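Local coordinates for protein glycine cleavage system transcriptional repressor, putative (Vibrio cholerae, PDB 1U8S) that probably acts as a cytoplasmic transcriptional repressor of the glycine cleavage system, built from two ACT domains, at residues G105-E108 / K109-F113; N154-Q157 / L158-F162. All coordinates share one frame; numbering follows the deposited sequence.

Both interactions lie in the second of the protein's two ACT domains and come in series along the chain: interaction 1 forms the first turns of helix 107-116, interaction 2 those of helix 155-168. Strands 120-128 and 141-149 come between them. Their centres are about 17 Å apart, yet the two touch, because both helices pack on one four-stranded antiparallel sheet of order 2-3-1-4. Phe110 and Phe113 of the first helix meet Leu158 and Phe162 of the second, so the helices share an apolar seam. Interaction 1 also reaches the second subunit of the assembly, whereas interaction 2 is a surface contact away from it.

Interaction 1 (G105-E108 / K109-F113); sequences GLTE and KFTQF
Leu106 runs alongside Phe110, both directed to the same side one turn apart at the start of helix 107-116. Leu106 CG stands 4.0 Å from Phe110 CE2, with CD1 nearly as near, so the branch meets the ring at its meta carbon CE2, while the ortho carbon CD2 comes up to Leu106 O. The phenylalanine reaches back toward it because its CG is anti to the carbonyl carbon (chi1 -76°). Both side chains are buried: Leu106 packs on Ile143 of strand 141-149, and Phe110 on Ile145 and on Phe162 of helix 155-168.

On the solvent side Lys109 folds back over the first turn. Its CG, set beside the backbone N, lies 3.2 Å from Gly105 O; bends further out at chi2 and chi4 bring Lys109 NZ to a water at 2.8 Å. That water in turn donates to Gly105 O, so ammonium and carbonyl are bridged through it. Leu106 O accepts Lys109 N at 3.0 Å, and a weak, longer bond from Phe110 N. Thr107 O receives Thr111 N at 3.1 Å, while Thr111 CG2 leans on the same oxygen. Gln112 N completes the turn on Glu108 O at 3.0 Å.

Glu108 has its CG between the backbone N and the carbonyl carbon (chi1 47°), and a bend at chi2 folds the carboxylate back over the helix start; Glu108 OE2 stays 6.9 Å from Lys109 NZ. This OE2 forms a salt bridge with Arg25 of the second subunit, and Thr107 packs on Val24 of the same second subunit. The chemistry is therefore divided by face: apolar contacts fix the helix on its sheet, a water ties the lysine to the helix start, and the glutamate pairs across the subunit interface, which probably favours its ionised form.

Interaction 2 (N154-Q157 / L158-F162); sequences NLMQ and LQEEF
Met156 overlaps the side chain of Gln159 with its terminal methyl, crossing it at a slant on the outer face of helix 155-168. Met156 CE comes 3.3 Å from Gln159 NE2 and 4.1 Å from both Gln159 CG and CD, so the methyl meets the aliphatic stem as well as the amide end. The methionine starts with CG anti to its backbone nitrogen (chi1 -174°), then bends at chi2 and chi3, which turns the thioether forward along the helix. The same methyl lies 4.0 Å from Glu160 CG, and so sits near side chains three and four residues ahead.

Gln157 and Glu161 run obliquely past each other one turn apart. The approach is loose, Gln157 CG lying 4.0 Å from Glu161 OE2. The main polar partner of Glu161 is Arg117, just after helix 107-116, which pairs with Glu161 OE1 in a salt bridge.

Beneath, three backbone bonds follow the i to i+4 pattern. Asn154 holds the N-cap position, and Asn154 O accepts Leu158 N at 2.9 Å; Leu155 O and Met156 O take the N-H groups of Gln159 and Glu160 in the same way. Leu158 has the opposite surroundings to Met156: it is buried, packing on Val94 of strand 92-100, Phe177 of strand 172-179 and Phe113 of helix 107-116. Leu155 also rests on Phe177, and Phe162 continues this inner row over Val96 and Leu175. An exposed face of Met156, Gln157 and Glu160 and a buried apolar one make this an amphipathic helix, the second of the two that lie against the antiparallel sheet in the beta-alpha-beta-beta-alpha-beta fold of an ACT domain.

Interaction 1 (G105-E108 / K109-F113)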
# COMPACT_ATOMS: atom_id res chain seq x y z
N GLY B 105 13.35 -12.08 16.87
CA GLY B 105 13.52 -12.52 15.49
C GLY B 105 12.43 -13.37 14.87
O GLY B 105 12.67 -14.06 13.88
N LEU B 106 11.23 -13.29 15.44
CA LEU B 106 10.08 -14.06 14.98
C LEU B 106 9.42 -13.56 13.69
O LEU B 106 9.09 -14.36 12.81
CB LEU B 106 9.04 -14.08 16.10
CG LEU B 106 7.89 -15.08 15.95
CD1 LEU B 106 8.43 -16.49 16.10
CD2 LEU B 106 6.83 -14.79 17.01
N THR B 107 9.23 -12.24 13.58
CA THR B 107 8.59 -11.69 12.40
C THR B 107 9.29 -12.07 11.10
O THR B 107 8.63 -12.49 10.15
CB THR B 107 8.46 -10.15 12.47
OG1 THR B 107 7.67 -9.78 13.60
CG2 THR B 107 7.79 -9.62 11.21
N GLU B 108 10.61 -11.93 11.05
CA GLU B 108 11.35 -12.25 9.82
C GLU B 108 11.31 -13.74 9.46
O GLU B 108 11.63 -14.12 8.33
CB GLU B 108 12.79 -11.76 9.93
CG GLU B 108 13.47 -12.13 11.23
CD GLU B 108 13.63 -10.95 12.17
OE1 GLU B 108 12.61 -10.30 12.49
OE2 GLU B 108 14.78 -10.68 12.59
N LYS B 109 10.91 -14.57 10.42
CA LYS B 109 10.78 -16.01 10.20
C LYS B 109 9.55 -16.19 9.30
O LYS B 109 9.55 -16.99 8.37
CB LYS B 109 10.55 -16.73 11.53
CG LYS B 109 11.79 -16.81 12.40
CD LYS B 109 12.46 -18.17 12.27
CE LYS B 109 13.88 -18.14 12.79
NZ LYS B 109 13.94 -17.33 14.03
N PHE B 110 8.52 -15.41 9.59
CA PHE B 110 7.28 -15.48 8.84
C PHE B 110 7.33 -14.80 7.49
O PHE B 110 6.67 -15.25 6.56
CB PHE B 110 6.13 -14.97 9.70
CG PHE B 110 5.71 -15.98 10.73
CD1 PHE B 110 4.99 -17.12 10.36
CD2 PHE B 110 6.12 -15.87 12.06
CE1 PHE B 110 4.69 -18.12 11.27
CE2 PHE B 110 5.83 -16.87 12.99
CZ PHE B 110 5.12 -18.00 12.59
N THR B 111 8.13 -13.75 7.35
CA THR B 111 8.25 -13.11 6.06
C THR B 111 9.07 -14.07 5.20
O THR B 111 8.78 -14.26 4.03
CB THR B 111 8.95 -11.71 6.13
OG1 THR B 111 10.28 -11.85 6.64
CG2 THR B 111 8.16 -10.77 7.02
N GLN B 112 10.07 -14.69 5.81
CA GLN B 112 10.90 -15.65 5.09
C GLN B 112 10.03 -16.81 4.59
O GLN B 112 10.25 -17.35 3.50
CB GLN B 112 12.01 -16.17 6.00
CG GLN B 112 13.05 -17.07 5.34
CD GLN B 112 13.89 -16.36 4.26
OE1 GLN B 112 15.09 -16.67 4.09
NE2 GLN B 112 13.28 -15.43 3.52
N PHE B 113 9.04 -17.20 5.39
CA PHE B 113 8.13 -18.28 5.03
C PHE B 113 7.49 -17.99 3.68
O PHE B 113 7.31 -18.90 2.86
CB PHE B 113 7.04 -18.41 6.09
CG PHE B 113 5.96 -19.40 5.73
CD1 PHE B 113 6.19 -20.77 5.83
CD2 PHE B 113 4.71 -18.96 5.31
CE1 PHE B 113 5.19 -21.68 5.51
CE2 PHE B 113 3.70 -19.86 4.99
CZ PHE B 113 3.94 -21.23 5.09
O HOH W 1 15.13 -15.16 12.64

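Interaction 2 (N154-Q157 / L158-F162)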
# COMPACT_ATOMS: atom_id res chain seq x y z
N ASN B 154 -1.31 -24.38 -4.03
CA ASN B 154 -2.01 -25.40 -3.26
C ASN B 154 -2.29 -24.84 -1.86
O ASN B 154 -1.41 -24.80 -0.99
CB ASN B 154 -1.11 -26.65 -3.18
CG ASN B 154 -1.83 -27.87 -2.66
OD1 ASN B 154 -1.38 -28.99 -2.86
ND2 ASN B 154 -2.95 -27.67 -1.97
N LEU B 155 -3.53 -24.41 -1.66
CA LEU B 155 -3.95 -23.81 -0.40
C LEU B 155 -3.88 -24.73 0.81
O LEU B 155 -3.42 -24.31 1.87
CB LEU B 155 -5.36 -23.23 -0.54
CG LEU B 155 -5.54 -22.21 -1.68
CD1 LEU B 155 -6.92 -21.57 -1.59
CD2 LEU B 155 -4.46 -21.13 -1.58
N MET B 156 -4.33 -25.97 0.66
CA MET B 156 -4.28 -26.91 1.77
C MET B 156 -2.82 -27.15 2.14
O MET B 156 -2.48 -27.35 3.31
CB MET B 156 -4.96 -28.22 1.38
CG MET B 156 -5.08 -29.23 2.53
SD MET B 156 -6.18 -28.69 3.90
CE MET B 156 -4.99 -28.05 5.10
N GLN B 157 -1.96 -27.13 1.14
CA GLN B 157 -0.54 -27.34 1.35
C GLN B 157 0.14 -26.12 2.01
O GLN B 157 1.04 -26.28 2.84
CB GLN B 157 0.14 -27.65 0.02
CG GLN B 157 1.61 -27.96 0.16
CD GLN B 157 2.26 -28.23 -1.16
OE1 GLN B 157 1.85 -29.14 -1.89
NE2 GLN B 157 3.28 -27.44 -1.50
N LEU B 158 -0.28 -24.92 1.63
CA LEU B 158 0.28 -23.71 2.21
C LEU B 158 -0.09 -23.69 3.68
O LEU B 158 0.73 -23.35 4.55
CB LEU B 158 -0.28 -22.47 1.51
CG LEU B 158 0.12 -21.08 2.05
CD1 LEU B 158 1.63 -20.89 1.96
CD2 LEU B 158 -0.59 -20.02 1.25
N GLN B 159 -1.33 -24.08 3.97
CA GLN B 159 -1.81 -24.09 5.34
C GLN B 159 -1.09 -25.11 6.21
O GLN B 159 -0.85 -24.88 7.39
CB GLN B 159 -3.30 -24.36 5.36
CG GLN B 159 -3.88 -24.49 6.74
CD GLN B 159 -5.38 -24.34 6.70
OE1 GLN B 159 -5.89 -23.22 6.61
NE2 GLN B 159 -6.10 -25.46 6.74
N GLU B 160 -0.74 -26.25 5.63
CA GLU B 160 -0.04 -27.26 6.39
C GLU B 160 1.37 -26.79 6.69
O GLU B 160 1.83 -26.88 7.83
CB GLU B 160 -0.04 -28.59 5.62
CG GLU B 160 -1.32 -29.41 5.86
CD GLU B 160 -1.47 -30.60 4.93
OE1 GLU B 160 -2.29 -31.49 5.24
OE2 GLU B 160 -0.79 -30.64 3.88
N GLU B 161 2.06 -26.26 5.69
CA GLU B 161 3.42 -25.77 5.91
C GLU B 161 3.43 -24.64 6.94
O GLU B 161 4.36 -24.54 7.74
CB GLU B 161 4.01 -25.31 4.58
CG GLU B 161 3.84 -26.35 3.48
CD GLU B 161 4.62 -26.03 2.23
OE1 GLU B 161 4.64 -24.84 1.85
OE2 GLU B 161 5.18 -26.96 1.63
N PHE B 162 2.39 -23.81 6.93
CA PHE B 162 2.28 -22.71 7.87
C PHE B 162 2.07 -23.23 9.29
O PHE B 162 2.55 -22.62 10.25
CB PHE B 162 1.10 -21.81 7.50
CG PHE B 162 0.76 -20.80 8.56
CD1 PHE B 162 1.54 -19.65 8.73
CD2 PHE B 162 -0.31 -21.02 9.43
CE1 PHE B 162 1.26 -18.74 9.75
CE2 PHE B 162 -0.60 -20.11 10.46
CZ PHE B 162 0.18 -18.97 10.62